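Local coordinates for protein Cwp19 (Clostridioides difficile, PDB 5OQ3) that probably cleaves glycosidic bonds in the bacterial cell wall through this TIM-barrel glycoside hydrolase domain, and may also have amidase activity as a whole protein, at residues A203-Y208 against D215-E220; P148-K153 against Y158-G163; L291-P294 against A299-Y302; I322-Y327 against T348-Y353; E111-G116 against D183-H188. One frame throughout, in Å; residues are numbered along the deposited sequence.

Contact 1 of 5, residues A203-Y208 against D215-E220; sequences ATYQKY and DNWRRE
An edge-to-face aromatic pair, Y205 against W217, joins two helices in the long excursion that follows barrel strand 186-189 of the TIM barrel. The helical segments run almost perpendicular to each other, at 88°, with axes 11.5 Å apart at closest approach, a gap that the W217 side chain bridges: its CG stands anti to the backbone N (chi1 173°), which carries the indole out against the other helix. Y205 turns the edge of its ring to one face of the indole, the two ring planes standing at 70° and Y205 CD1 coming within 3.7 Å of W217 CE3. Y205 CA sits 4.0 Å from the centroid of the W217 six-membered ring in a CH-pi contact over the face. T204 takes the rim instead, with its CG2 in the indole plane and 3.9 Å from W217 CH2. W217 NE1 donates to a water 2.9 Å away, which in turn makes a weak bond to Y208 O. Around this pairing, Y205 OH is bound to Q212 O in the connection between the helices, W217 also touches D201 just before helix 202-208, and Y208 packs on L164, ahead of helix 165-181.

Contact 2 of 5, residues P148-K153 against Y158-G163; sequences PSWVVK and YYYDPG
V152 and Y159 form the hydrogen-bonded pair of an antiparallel beta hairpin, strands 151-154 and 157-160, whose short segments run at 146° to each other. V152 N reaches Y159 O over 2.8 Å and Y159 N returns to V152 O; a further bond, from D161 N to W150 O, extends the pairing beyond the strands. V151 with Y160 and K153 with Y158 are the non-hydrogen-bonded pairs on either side, and their side chains share one face. There the Y158 ring is the platform. K153, extended along its whole length, lays its CG over one face of the Y158 ring, 3.9 Å from the centroid, as a CH-pi contact, while V151 CG1 meets Y158 CD2 at 3.6 Å. On the opposite face V152 CG2 rests 3.9 Å from D161 CB. The Y160 side chain touches helices 143-146 and 165-181, and its OH binds S77. D161 closes the hairpin's exit: its OD2 is hydrogen-bonded to T204 OG1, and its OD1 accepts G163 N over 2.9 Å in an Asx turn, the donor lying above the carboxylate plane.

Contact 3 of 5, residues L291-P294 against A299-Y302; sequences LYWP and AADY
Y302 OH is gripped by two amides, N350 OD1 and Q324 NE2, at the far end of a side chain that lies along L291 and W293. Its CG stands anti to the backbone N (chi1 -176°), a torsion that brings the ring alongside the 291-294 segment. L291 meets it twice: the carbonyl O approaches the ring edge in its plane, 3.5 Å from Y302 CD2, and L291 CB lies 3.8 Å from the same carbon. W293 O adds a contact of 3.4 Å to Y302 CB. Both segments belong to the loop that leads from barrel strand 286-287 to helix 302-313, and D301 is the N-cap of that helix, its OD1 accepting S303 N and also G296 N from within the loop. A weak backbone bond, Y302 N to P294 O at 3.4 Å, links the helix start to the first arm of the loop. A300 sets its methyl over one face of the W293 indole: A300 CB lies 3.6 Å from the centroid of the five-membered ring and 17° off its normal, a close CH-pi contact. A300 O presses on the same residue, 3.2 Å from W293 CB, and W293 also touches L305 of helix 302-313.

Contact 4 of 5, residues I322-Y327 against T348-Y353; sequences IGQGIY and TLNRKY
A bend at chi2 (-68°) brings the Q324 amide to that of N350, and N350, with CG anti to its carbonyl carbon (chi1 -66°), extends its amide across to the strand. The two side chains arrive from opposite directions and their amides end up nearly coplanar. N350 ND2 donates to Q324 OE1 over 2.9 Å; the oxygen lies in the amide plane of N350 and the donor meets a lone pair in the carbonyl plane of Q324, although the bond is bent at the hydrogen, to 135°. The same OE1 is also bonded to S359 OG of strand 356-361. The Y302 hydroxyl, bonded to the other polar atom of each amide, helps set the rotation of both groups. These polar groups lie buried within a beta-alpha-beta unit of the barrel, strand 319-324, helix 343-350 and strand 356-361, where the helix packs on the outside of the sheet. I322, two residues before Q324 on the strand, points to the helix as well. Its CG1 lies almost equally far from three atoms of the asparagine amide, 3.9 Å from N350 ND2, 4.0 Å from N350 CG and 4.1 Å from N350 OD1, giving it an apolar lining. N350 also begins a type I turn, in which Y353 N bonds N350 O at 3.0 Å.

Contact 5 of 5, residues E111-G116 against D183-H188; sequences EAHKRG and DIDGVH
H113 meets D185 and D183 with the edge of its imidazole, and the two acids are turned differently against it. The D185 and H113 side chains approach from opposite directions, the carboxylate plane tilted 53° from the ring; H113 NE2 donates over 2.7 Å to the syn lone pair of D185 OD2, with the oxygen near the ring plane and the bond nearly straight at 166°. D183 lies round the same ring's edge, its carboxylate turned 71° from the ring, and places OD2 3.1 Å from H113 CE1. The carbonyl O of D183 approaches that carbon too, at 3.0 Å. The contact joins the last turn of helix 104-114, closed by a Schellman motif at G116, to the loop entering barrel strand 186-189 of the TIM barrel. D185 OD2 also accepts F119 N from the adjacent strand, so the acceptor takes two hydrogen bonds. With two carboxylates and a carbonyl round its edge, the imidazole is probably polarised, and a positive charge on it would probably be stabilised; D183 O, buried with no conventional hydrogen-bond partner, has the CH of H113 CE1 as its neighbour.

From the N terminus, contact 5 opens first, at helix 104-114, and closes at the entry to strand 186-189, tying the end of an outer helix to the entry of a barrel strand across a loop of 66 residues. Contact 2, the hairpin, is nested inside that loop. Contacts 1, 3 and 4 then follow in series, and none of the five cross. Contact 1 joins two helices beyond strand 186-189 and touches contact 2, with centres about 13 Å apart. Contact 3 folds the loop before helix 302-313 back on itself, and contact 4 ties strand 319-324 to its following helix; the two touch, with centres about 11 Å apart. Contacts 2 and 4 lie on opposite sides of the chain's centre.

Contact 1 of 5, residues A203-Y208 against D215-E220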
# COMPACT_ATOMS: atom_id res chain seq x y z
N ALA A 203 27.29 5.88 2.16
CA ALA A 203 27.72 6.45 3.44
C ALA A 203 26.92 5.85 4.58
O ALA A 203 27.46 5.53 5.62
CB ALA A 203 27.60 7.96 3.41
N THR A 204 25.61 5.68 4.38
CA THR A 204 24.75 5.07 5.36
C THR A 204 25.22 3.65 5.65
O THR A 204 25.29 3.23 6.81
CB THR A 204 23.31 5.06 4.83
OG1 THR A 204 22.99 6.33 4.31
CG2 THR A 204 22.33 4.70 5.91
N TYR A 205 25.50 2.88 4.63
CA TYR A 205 26.01 1.49 4.77
C TYR A 205 27.34 1.46 5.54
O TYR A 205 27.55 0.65 6.45
CB TYR A 205 26.10 0.81 3.39
CG TYR A 205 26.81 -0.50 3.48
CD1 TYR A 205 26.20 -1.60 4.10
CD2 TYR A 205 28.12 -0.64 3.06
CE1 TYR A 205 26.89 -2.80 4.27
CE2 TYR A 205 28.81 -1.85 3.20
CZ TYR A 205 28.20 -2.92 3.82
OH TYR A 205 28.88 -4.10 3.96
N GLN A 206 28.23 2.37 5.19
CA GLN A 206 29.51 2.41 5.91
C GLN A 206 29.34 2.71 7.38
O GLN A 206 30.04 2.17 8.23
CB GLN A 206 30.45 3.41 5.25
CG GLN A 206 30.99 2.98 3.91
CD GLN A 206 31.93 4.01 3.32
OE1 GLN A 206 31.60 4.62 2.32
NE2 GLN A 206 33.07 4.22 3.95
N LYS A 207 28.41 3.59 7.70
CA LYS A 207 28.21 4.00 9.08
C LYS A 207 27.46 2.98 9.91
O LYS A 207 27.78 2.77 11.08
CB LYS A 207 27.46 5.34 9.14
CG LYS A 207 27.36 5.90 10.56
CD LYS A 207 27.01 7.35 10.58
CE LYS A 207 26.79 7.82 12.01
NZ LYS A 207 28.09 7.96 12.70
N TYR A 208 26.47 2.31 9.32
CA TYR A 208 25.55 1.45 10.09
C TYR A 208 25.58 -0.02 9.71
O TYR A 208 25.08 -0.84 10.49
CB TYR A 208 24.11 1.96 9.94
CG TYR A 208 23.88 3.36 10.43
CD1 TYR A 208 23.82 3.64 11.76
CD2 TYR A 208 23.82 4.44 9.53
CE1 TYR A 208 23.62 4.92 12.23
CE2 TYR A 208 23.62 5.72 9.98
CZ TYR A 208 23.55 5.95 11.33
OH TYR A 208 23.41 7.23 11.77
N ASP A 215 23.02 -6.12 0.49
CA ASP A 215 21.66 -6.36 0.09
C ASP A 215 20.87 -6.97 1.22
O ASP A 215 19.70 -6.63 1.41
CB ASP A 215 21.55 -7.18 -1.17
CG ASP A 215 22.00 -6.42 -2.40
OD1 ASP A 215 22.13 -5.20 -2.37
OD2 ASP A 215 22.15 -7.05 -3.43
N ASN A 216 21.50 -7.80 2.04
CA ASN A 216 20.85 -8.31 3.22
C ASN A 216 20.58 -7.18 4.24
O ASN A 216 19.52 -7.17 4.87
CB ASN A 216 21.69 -9.42 3.91
CG ASN A 216 21.85 -10.69 3.08
OD1 ASN A 216 21.22 -10.86 2.07
ND2 ASN A 216 22.68 -11.59 3.58
N TRP A 217 21.52 -6.26 4.36
CA TRP A 217 21.35 -5.11 5.22
C TRP A 217 20.17 -4.24 4.75
O TRP A 217 19.37 -3.80 5.55
CB TRP A 217 22.66 -4.31 5.27
CG TRP A 217 22.62 -3.01 5.98
CD1 TRP A 217 22.61 -2.79 7.32
CD2 TRP A 217 22.54 -1.73 5.35
NE1 TRP A 217 22.55 -1.44 7.55
CE2 TRP A 217 22.51 -0.76 6.35
CE3 TRP A 217 22.47 -1.31 4.01
CZ2 TRP A 217 22.39 0.61 6.07
CZ3 TRP A 217 22.40 0.00 3.74
CH2 TRP A 217 22.36 0.96 4.75
N ARG A 218 20.04 -4.00 3.44
CA ARG A 218 18.91 -3.23 2.92
C ARG A 218 17.58 -3.94 3.22
O ARG A 218 16.62 -3.29 3.64
CB ARG A 218 19.05 -3.03 1.40
CG ARG A 218 20.14 -2.03 1.02
CD ARG A 218 20.19 -1.86 -0.44
NE ARG A 218 21.14 -0.80 -0.82
CZ ARG A 218 21.66 -0.68 -2.03
NH1 ARG A 218 21.38 -1.56 -2.97
NH2 ARG A 218 22.48 0.33 -2.26
N ARG A 219 17.52 -5.26 3.03
CA ARG A 219 16.32 -6.00 3.41
C ARG A 219 15.98 -5.83 4.89
O ARG A 219 14.80 -5.62 5.25
CB ARG A 219 16.38 -7.48 2.97
CG ARG A 219 16.13 -7.73 1.48
CD ARG A 219 16.30 -9.21 1.11
NE ARG A 219 17.69 -9.64 1.00
CZ ARG A 219 18.42 -9.53 -0.10
NH1 ARG A 219 19.66 -9.98 -0.09
NH2 ARG A 219 17.91 -8.98 -1.19
N GLU A 220 17.01 -5.89 5.72
CA GLU A 220 16.80 -5.72 7.14
C GLU A 220 16.36 -4.31 7.52
O GLU A 220 15.61 -4.14 8.46
CB GLU A 220 18.00 -6.17 7.94
CG GLU A 220 17.74 -6.19 9.45
CD GLU A 220 16.69 -7.16 9.98
OE1 GLU A 220 16.26 -7.01 11.14
OE2 GLU A 220 16.27 -8.06 9.30
O HOH W 1 21.63 -1.10 10.29

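Contact 2 of 5, residues P148-K153 against Y158-G163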
# COMPACT_ATOMS: atom_id res chain seq x y z
N PRO A 148 18.10 17.46 5.13
CA PRO A 148 18.70 17.02 3.88
C PRO A 148 19.54 15.74 4.01
O PRO A 148 19.67 15.00 3.04
CB PRO A 148 19.58 18.20 3.46
CG PRO A 148 19.77 19.00 4.69
CD PRO A 148 18.55 18.81 5.52
N SER A 149 20.05 15.45 5.20
CA SER A 149 20.80 14.22 5.47
C SER A 149 19.93 12.95 5.20
O SER A 149 20.44 11.87 4.99
CB SER A 149 21.26 14.15 6.95
OG SER A 149 22.25 15.08 7.19
N TRP A 150 18.62 13.11 5.31
CA TRP A 150 17.69 11.97 5.19
C TRP A 150 17.39 11.59 3.76
O TRP A 150 16.70 10.57 3.54
CB TRP A 150 16.39 12.29 5.86
CG TRP A 150 16.42 12.47 7.36
CD1 TRP A 150 17.50 12.45 8.19
CD2 TRP A 150 15.29 12.72 8.18
NE1 TRP A 150 17.10 12.64 9.46
CE2 TRP A 150 15.76 12.85 9.50
CE3 TRP A 150 13.93 12.92 7.93
CZ2 TRP A 150 14.89 13.10 10.58
CZ3 TRP A 150 13.09 13.16 8.97
CH2 TRP A 150 13.57 13.27 10.28
N VAL A 151 17.81 12.42 2.79
CA VAL A 151 17.25 12.34 1.46
C VAL A 151 18.27 11.76 0.48
O VAL A 151 19.43 12.18 0.47
CB VAL A 151 16.85 13.77 0.99
CG1 VAL A 151 16.37 13.77 -0.44
CG2 VAL A 151 15.82 14.36 1.93
N VAL A 152 17.80 10.85 -0.39
CA VAL A 152 18.63 10.25 -1.42
C VAL A 152 17.95 10.46 -2.77
O VAL A 152 16.76 10.17 -2.91
CB VAL A 152 18.84 8.73 -1.17
CG1 VAL A 152 19.56 8.06 -2.30
CG2 VAL A 152 19.57 8.45 0.12
N LYS A 153 18.73 10.88 -3.77
CA LYS A 153 18.24 10.99 -5.12
C LYS A 153 18.50 9.69 -5.86
O LYS A 153 19.62 9.15 -5.83
CB LYS A 153 18.96 12.15 -5.85
CG LYS A 153 18.28 12.55 -7.14
CD LYS A 153 18.98 13.70 -7.82
CE LYS A 153 18.18 14.11 -9.04
NZ LYS A 153 18.68 15.33 -9.69
N TYR A 158 13.43 11.70 -5.55
CA TYR A 158 14.02 11.71 -4.22
C TYR A 158 13.21 10.88 -3.25
O TYR A 158 11.97 10.82 -3.34
CB TYR A 158 14.14 13.13 -3.67
CG TYR A 158 15.07 14.04 -4.43
CD1 TYR A 158 14.66 14.74 -5.55
CD2 TYR A 158 16.38 14.24 -3.98
CE1 TYR A 158 15.52 15.61 -6.22
CE2 TYR A 158 17.26 15.09 -4.64
CZ TYR A 158 16.82 15.78 -5.75
OH TYR A 158 17.67 16.65 -6.44
N TYR A 159 13.94 10.27 -2.30
CA TYR A 159 13.43 9.28 -1.33
C TYR A 159 14.05 9.52 0.01
O TYR A 159 15.21 9.92 0.10
CB TYR A 159 13.82 7.88 -1.82
CG TYR A 159 13.27 7.51 -3.15
CD1 TYR A 159 13.93 7.88 -4.30
CD2 TYR A 159 12.09 6.77 -3.29
CE1 TYR A 159 13.40 7.58 -5.54
CE2 TYR A 159 11.56 6.46 -4.53
CZ TYR A 159 12.25 6.83 -5.65
OH TYR A 159 11.70 6.48 -6.87
N TYR A 160 13.31 9.17 1.07
CA TYR A 160 13.94 9.03 2.38
C TYR A 160 14.82 7.77 2.37
O TYR A 160 14.46 6.77 1.74
CB TYR A 160 12.93 8.95 3.50
CG TYR A 160 12.12 10.20 3.66
CD1 TYR A 160 12.72 11.40 4.10
CD2 TYR A 160 10.80 10.24 3.31
CE1 TYR A 160 11.99 12.56 4.19
CE2 TYR A 160 10.04 11.39 3.43
CZ TYR A 160 10.65 12.57 3.86
OH TYR A 160 9.90 13.71 3.98
N ASP A 161 15.94 7.83 3.07
CA ASP A 161 16.90 6.71 3.15
C ASP A 161 16.43 5.67 4.16
O ASP A 161 16.46 5.92 5.38
CB ASP A 161 18.27 7.28 3.56
CG ASP A 161 19.41 6.28 3.51
OD1 ASP A 161 19.14 5.05 3.48
OD2 ASP A 161 20.55 6.81 3.47
N PRO A 162 16.02 4.48 3.68
CA PRO A 162 15.54 3.46 4.63
C PRO A 162 16.58 3.00 5.64
O PRO A 162 16.19 2.37 6.67
CB PRO A 162 15.09 2.32 3.70
CG PRO A 162 14.90 2.94 2.35
CD PRO A 162 15.92 4.04 2.29
N GLY A 163 17.86 3.26 5.38
CA GLY A 163 18.91 2.84 6.26
C GLY A 163 19.26 3.73 7.42
O GLY A 163 20.09 3.34 8.23

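Contact 3 of 5, residues L291-P294 against A299-Y302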
# COMPACT_ATOMS: atom_id res chain seq x y z
N LEU A 291 -1.46 -9.73 -6.97
CA LEU A 291 -1.51 -10.75 -8.01
C LEU A 291 -2.28 -10.22 -9.19
O LEU A 291 -3.31 -10.78 -9.59
CB LEU A 291 -2.10 -12.05 -7.45
CG LEU A 291 -1.40 -12.63 -6.21
CD1 LEU A 291 -1.95 -14.05 -5.96
CD2 LEU A 291 0.11 -12.64 -6.32
N TYR A 292 -1.69 -9.23 -9.83
CA TYR A 292 -2.38 -8.52 -10.90
C TYR A 292 -2.10 -9.15 -12.26
O TYR A 292 -1.68 -8.47 -13.21
CB TYR A 292 -1.97 -7.03 -10.88
CG TYR A 292 -2.18 -6.26 -9.59
CD1 TYR A 292 -3.10 -6.65 -8.62
CD2 TYR A 292 -1.51 -5.06 -9.40
CE1 TYR A 292 -3.32 -5.87 -7.50
CE2 TYR A 292 -1.71 -4.30 -8.26
CZ TYR A 292 -2.65 -4.70 -7.32
OH TYR A 292 -2.88 -3.95 -6.19
N TRP A 293 -2.39 -10.44 -12.36
CA TRP A 293 -2.18 -11.18 -13.57
C TRP A 293 -3.36 -12.13 -13.78
O TRP A 293 -4.00 -12.56 -12.83
CB TRP A 293 -0.91 -12.02 -13.45
CG TRP A 293 0.35 -11.20 -13.29
CD1 TRP A 293 0.97 -10.41 -14.24
CD2 TRP A 293 1.15 -11.08 -12.11
NE1 TRP A 293 2.09 -9.84 -13.73
CE2 TRP A 293 2.24 -10.23 -12.43
CE3 TRP A 293 1.08 -11.64 -10.83
CZ2 TRP A 293 3.24 -9.93 -11.51
CZ3 TRP A 293 2.07 -11.32 -9.91
CH2 TRP A 293 3.12 -10.46 -10.25
N PRO A 294 -3.60 -12.53 -15.03
CA PRO A 294 -4.58 -13.57 -15.33
C PRO A 294 -4.15 -14.96 -14.93
O PRO A 294 -2.95 -15.28 -14.86
CB PRO A 294 -4.74 -13.52 -16.86
CG PRO A 294 -4.04 -12.29 -17.28
CD PRO A 294 -3.02 -11.98 -16.26
N ALA A 299 4.50 -16.32 -17.29
CA ALA A 299 5.51 -15.67 -16.41
C ALA A 299 5.05 -15.49 -14.99
O ALA A 299 5.91 -15.36 -14.10
CB ALA A 299 5.90 -14.31 -16.95
N ALA A 300 3.74 -15.37 -14.76
CA ALA A 300 3.24 -15.02 -13.45
C ALA A 300 1.78 -15.49 -13.32
O ALA A 300 0.83 -14.69 -13.42
CB ALA A 300 3.35 -13.52 -13.20
N ASP A 301 1.64 -16.81 -13.22
CA ASP A 301 0.34 -17.46 -13.30
C ASP A 301 -0.39 -17.27 -12.00
O ASP A 301 0.01 -17.76 -10.96
CB ASP A 301 0.55 -18.94 -13.61
CG ASP A 301 -0.78 -19.69 -13.89
OD1 ASP A 301 -1.86 -19.22 -13.49
OD2 ASP A 301 -0.73 -20.72 -14.56
N TYR A 302 -1.48 -16.51 -12.07
CA TYR A 302 -2.31 -16.30 -10.91
C TYR A 302 -2.59 -17.58 -10.12
O TYR A 302 -2.53 -17.60 -8.88
CB TYR A 302 -3.63 -15.64 -11.33
CG TYR A 302 -4.55 -15.29 -10.17
CD1 TYR A 302 -5.45 -16.24 -9.63
CD2 TYR A 302 -4.55 -14.01 -9.60
CE1 TYR A 302 -6.31 -15.91 -8.58
CE2 TYR A 302 -5.39 -13.69 -8.55
CZ TYR A 302 -6.27 -14.63 -8.05
OH TYR A 302 -7.09 -14.27 -7.03

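Contact 4 of 5, residues I322-Y327 against T348-Y353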
# COMPACT_ATOMS: atom_id res chain seq x y z
N ILE A 322 -5.73 -11.48 -1.10
CA ILE A 322 -5.19 -11.37 -2.43
C ILE A 322 -5.50 -10.02 -3.03
O ILE A 322 -6.66 -9.56 -3.02
CB ILE A 322 -5.75 -12.47 -3.34
CG1 ILE A 322 -5.50 -13.85 -2.74
CG2 ILE A 322 -5.22 -12.32 -4.77
CD1 ILE A 322 -4.06 -14.19 -2.43
N GLY A 323 -4.44 -9.35 -3.53
CA GLY A 323 -4.64 -8.13 -4.29
C GLY A 323 -5.11 -8.46 -5.69
O GLY A 323 -4.41 -9.12 -6.47
N GLN A 324 -6.30 -7.94 -6.04
CA GLN A 324 -6.96 -8.24 -7.31
C GLN A 324 -6.83 -7.07 -8.27
O GLN A 324 -7.27 -5.95 -7.97
CB GLN A 324 -8.47 -8.52 -7.07
CG GLN A 324 -8.84 -9.48 -5.93
CD GLN A 324 -8.49 -10.97 -6.08
OE1 GLN A 324 -8.70 -11.71 -5.15
NE2 GLN A 324 -8.05 -11.42 -7.24
N GLY A 325 -6.32 -7.36 -9.47
CA GLY A 325 -6.05 -6.33 -10.46
C GLY A 325 -7.14 -5.97 -11.42
O GLY A 325 -6.97 -6.04 -12.66
N ILE A 326 -8.27 -5.54 -10.87
CA ILE A 326 -9.46 -5.27 -11.66
C ILE A 326 -9.29 -4.08 -12.60
O ILE A 326 -10.09 -3.93 -13.51
CB ILE A 326 -10.75 -5.20 -10.84
CG1 ILE A 326 -10.70 -4.15 -9.74
CG2 ILE A 326 -11.12 -6.59 -10.30
CD1 ILE A 326 -12.04 -3.74 -9.19
N TYR A 327 -8.27 -3.25 -12.38
CA TYR A 327 -7.93 -2.20 -13.34
C TYR A 327 -7.57 -2.75 -14.73
O TYR A 327 -7.66 -2.04 -15.73
CB TYR A 327 -6.81 -1.30 -12.78
CG TYR A 327 -5.45 -1.96 -12.71
CD1 TYR A 327 -5.08 -2.75 -11.63
CD2 TYR A 327 -4.51 -1.75 -13.71
CE1 TYR A 327 -3.82 -3.33 -11.56
CE2 TYR A 327 -3.26 -2.33 -13.67
CZ TYR A 327 -2.90 -3.11 -12.57
OH TYR A 327 -1.64 -3.68 -12.48
N THR A 348 -13.32 -17.42 -6.86
CA THR A 348 -13.73 -18.81 -6.64
C THR A 348 -12.51 -19.70 -6.32
O THR A 348 -12.53 -20.53 -5.40
CB THR A 348 -14.52 -19.33 -7.84
OG1 THR A 348 -15.69 -18.52 -8.02
CG2 THR A 348 -14.94 -20.79 -7.66
N LEU A 349 -11.42 -19.50 -7.05
CA LEU A 349 -10.19 -20.23 -6.78
C LEU A 349 -9.65 -19.87 -5.40
O LEU A 349 -9.23 -20.77 -4.65
CB LEU A 349 -9.18 -19.96 -7.88
CG LEU A 349 -7.85 -20.71 -7.74
CD1 LEU A 349 -8.05 -22.24 -7.75
CD2 LEU A 349 -6.85 -20.24 -8.79
N ASN A 350 -9.60 -18.57 -5.08
CA ASN A 350 -9.10 -18.16 -3.79
C ASN A 350 -9.79 -18.91 -2.69
O ASN A 350 -9.18 -19.27 -1.68
CB ASN A 350 -9.37 -16.67 -3.52
CG ASN A 350 -8.63 -15.73 -4.43
OD1 ASN A 350 -7.78 -16.15 -5.25
ND2 ASN A 350 -9.00 -14.45 -4.36
N ARG A 351 -11.10 -19.06 -2.82
CA ARG A 351 -11.92 -19.66 -1.78
C ARG A 351 -11.68 -21.16 -1.57
O ARG A 351 -12.17 -21.74 -0.62
CB ARG A 351 -13.39 -19.32 -2.05
CG ARG A 351 -13.69 -17.84 -1.71
CD ARG A 351 -14.97 -17.38 -2.29
NE ARG A 351 -15.42 -16.13 -1.72
CZ ARG A 351 -16.56 -15.56 -2.05
NH1 ARG A 351 -17.34 -16.12 -2.99
NH2 ARG A 351 -16.94 -14.46 -1.46
N LYS A 352 -10.92 -21.79 -2.46
CA LYS A 352 -10.47 -23.16 -2.26
C LYS A 352 -9.35 -23.27 -1.23
O LYS A 352 -9.03 -24.39 -0.80
CB LYS A 352 -10.03 -23.78 -3.58
CG LYS A 352 -11.16 -23.91 -4.61
CD LYS A 352 -12.33 -24.77 -4.10
CE LYS A 352 -13.27 -25.12 -5.27
NZ LYS A 352 -14.38 -26.01 -4.76
N TYR A 353 -8.75 -22.14 -0.85
CA TYR A 353 -7.60 -22.13 0.07
C TYR A 353 -8.00 -21.55 1.39
O TYR A 353 -8.31 -20.35 1.50
CB TYR A 353 -6.43 -21.29 -0.55
CG TYR A 353 -5.88 -21.92 -1.80
CD1 TYR A 353 -6.44 -21.66 -3.02
CD2 TYR A 353 -4.81 -22.82 -1.76
CE1 TYR A 353 -5.97 -22.26 -4.17
CE2 TYR A 353 -4.33 -23.45 -2.90
CZ TYR A 353 -4.92 -23.16 -4.12
OH TYR A 353 -4.45 -23.78 -5.27

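Contact 5 of 5, residues E111-G116 against D183-H188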
# COMPACT_ATOMS: atom_id res chain seq x y z
N GLU A 111 -17.61 8.57 8.01
CA GLU A 111 -18.54 8.15 7.02
C GLU A 111 -18.39 6.67 6.64
O GLU A 111 -19.39 6.01 6.32
CB GLU A 111 -18.41 9.04 5.77
CG GLU A 111 -18.86 10.49 6.05
CD GLU A 111 -20.34 10.68 6.35
OE1 GLU A 111 -21.14 9.88 5.84
OE2 GLU A 111 -20.68 11.63 7.12
N ALA A 112 -17.16 6.14 6.67
CA ALA A 112 -16.99 4.70 6.54
C ALA A 112 -17.65 3.97 7.69
O ALA A 112 -18.41 3.01 7.47
CB ALA A 112 -15.48 4.34 6.44
N HIS A 113 -17.42 4.43 8.91
CA HIS A 113 -17.97 3.72 10.04
C HIS A 113 -19.50 3.74 10.10
O HIS A 113 -20.12 2.75 10.50
CB HIS A 113 -17.38 4.27 11.30
CG HIS A 113 -15.94 3.87 11.50
ND1 HIS A 113 -15.14 4.44 12.48
CD2 HIS A 113 -15.17 2.96 10.86
CE1 HIS A 113 -13.95 3.85 12.46
NE2 HIS A 113 -13.94 2.94 11.49
N LYS A 114 -20.11 4.86 9.69
CA LYS A 114 -21.60 4.91 9.69
C LYS A 114 -22.19 3.91 8.71
O LYS A 114 -23.35 3.51 8.87
CB LYS A 114 -22.07 6.34 9.37
CG LYS A 114 -21.94 7.23 10.60
CD LYS A 114 -22.54 8.61 10.41
CE LYS A 114 -21.81 9.42 9.36
NZ LYS A 114 -22.41 10.77 9.27
N ARG A 115 -21.41 3.50 7.70
CA ARG A 115 -21.83 2.51 6.74
C ARG A 115 -21.35 1.08 7.11
O ARG A 115 -21.45 0.16 6.29
CB ARG A 115 -21.31 2.89 5.36
CG ARG A 115 -22.00 4.10 4.78
CD ARG A 115 -21.22 4.64 3.60
NE ARG A 115 -21.93 5.74 2.99
CZ ARG A 115 -21.99 6.97 3.48
NH1 ARG A 115 -21.36 7.32 4.59
NH2 ARG A 115 -22.72 7.89 2.84
N GLY A 116 -20.84 0.88 8.31
CA GLY A 116 -20.39 -0.43 8.73
C GLY A 116 -19.14 -0.91 8.01
O GLY A 116 -18.92 -2.12 7.91
N ASP A 183 -9.68 7.57 14.52
CA ASP A 183 -10.29 6.27 14.84
C ASP A 183 -10.13 5.27 13.69
O ASP A 183 -11.11 4.68 13.19
CB ASP A 183 -11.78 6.49 15.17
CG ASP A 183 -12.48 5.25 15.59
OD1 ASP A 183 -11.82 4.40 16.22
OD2 ASP A 183 -13.70 5.13 15.28
N ILE A 184 -8.89 5.08 13.27
CA ILE A 184 -8.61 4.11 12.26
C ILE A 184 -8.75 2.69 12.73
O ILE A 184 -8.51 2.38 13.90
CB ILE A 184 -7.23 4.34 11.61
CG1 ILE A 184 -6.09 4.19 12.63
CG2 ILE A 184 -7.15 5.74 10.95
CD1 ILE A 184 -4.71 4.18 11.97
N ASP A 185 -9.00 1.76 11.82
CA ASP A 185 -9.05 0.32 12.14
C ASP A 185 -7.77 -0.43 11.75
O ASP A 185 -7.46 -1.49 12.30
CB ASP A 185 -10.24 -0.33 11.43
CG ASP A 185 -11.51 0.36 11.76
OD1 ASP A 185 -11.90 0.32 12.95
OD2 ASP A 185 -12.13 1.02 10.90
N GLY A 186 -7.00 0.17 10.83
CA GLY A 186 -5.77 -0.45 10.32
C GLY A 186 -4.81 0.59 9.78
O GLY A 186 -5.22 1.71 9.43
N VAL A 187 -3.55 0.18 9.71
CA VAL A 187 -2.47 0.92 9.01
C VAL A 187 -1.97 -0.01 7.91
O VAL A 187 -1.75 -1.19 8.16
CB VAL A 187 -1.33 1.27 10.03
CG1 VAL A 187 -0.11 1.80 9.31
CG2 VAL A 187 -1.85 2.20 11.13
N HIS A 188 -1.80 0.56 6.71
CA HIS A 188 -1.47 -0.19 5.53
C HIS A 188 -0.31 0.48 4.78
O HIS A 188 -0.35 1.71 4.56
CB HIS A 188 -2.69 -0.18 4.62
CG HIS A 188 -2.56 -0.94 3.33
ND1 HIS A 188 -3.01 -2.24 3.20
CD2 HIS A 188 -2.12 -0.57 2.11
CE1 HIS A 188 -2.83 -2.64 1.95
NE2 HIS A 188 -2.29 -1.65 1.27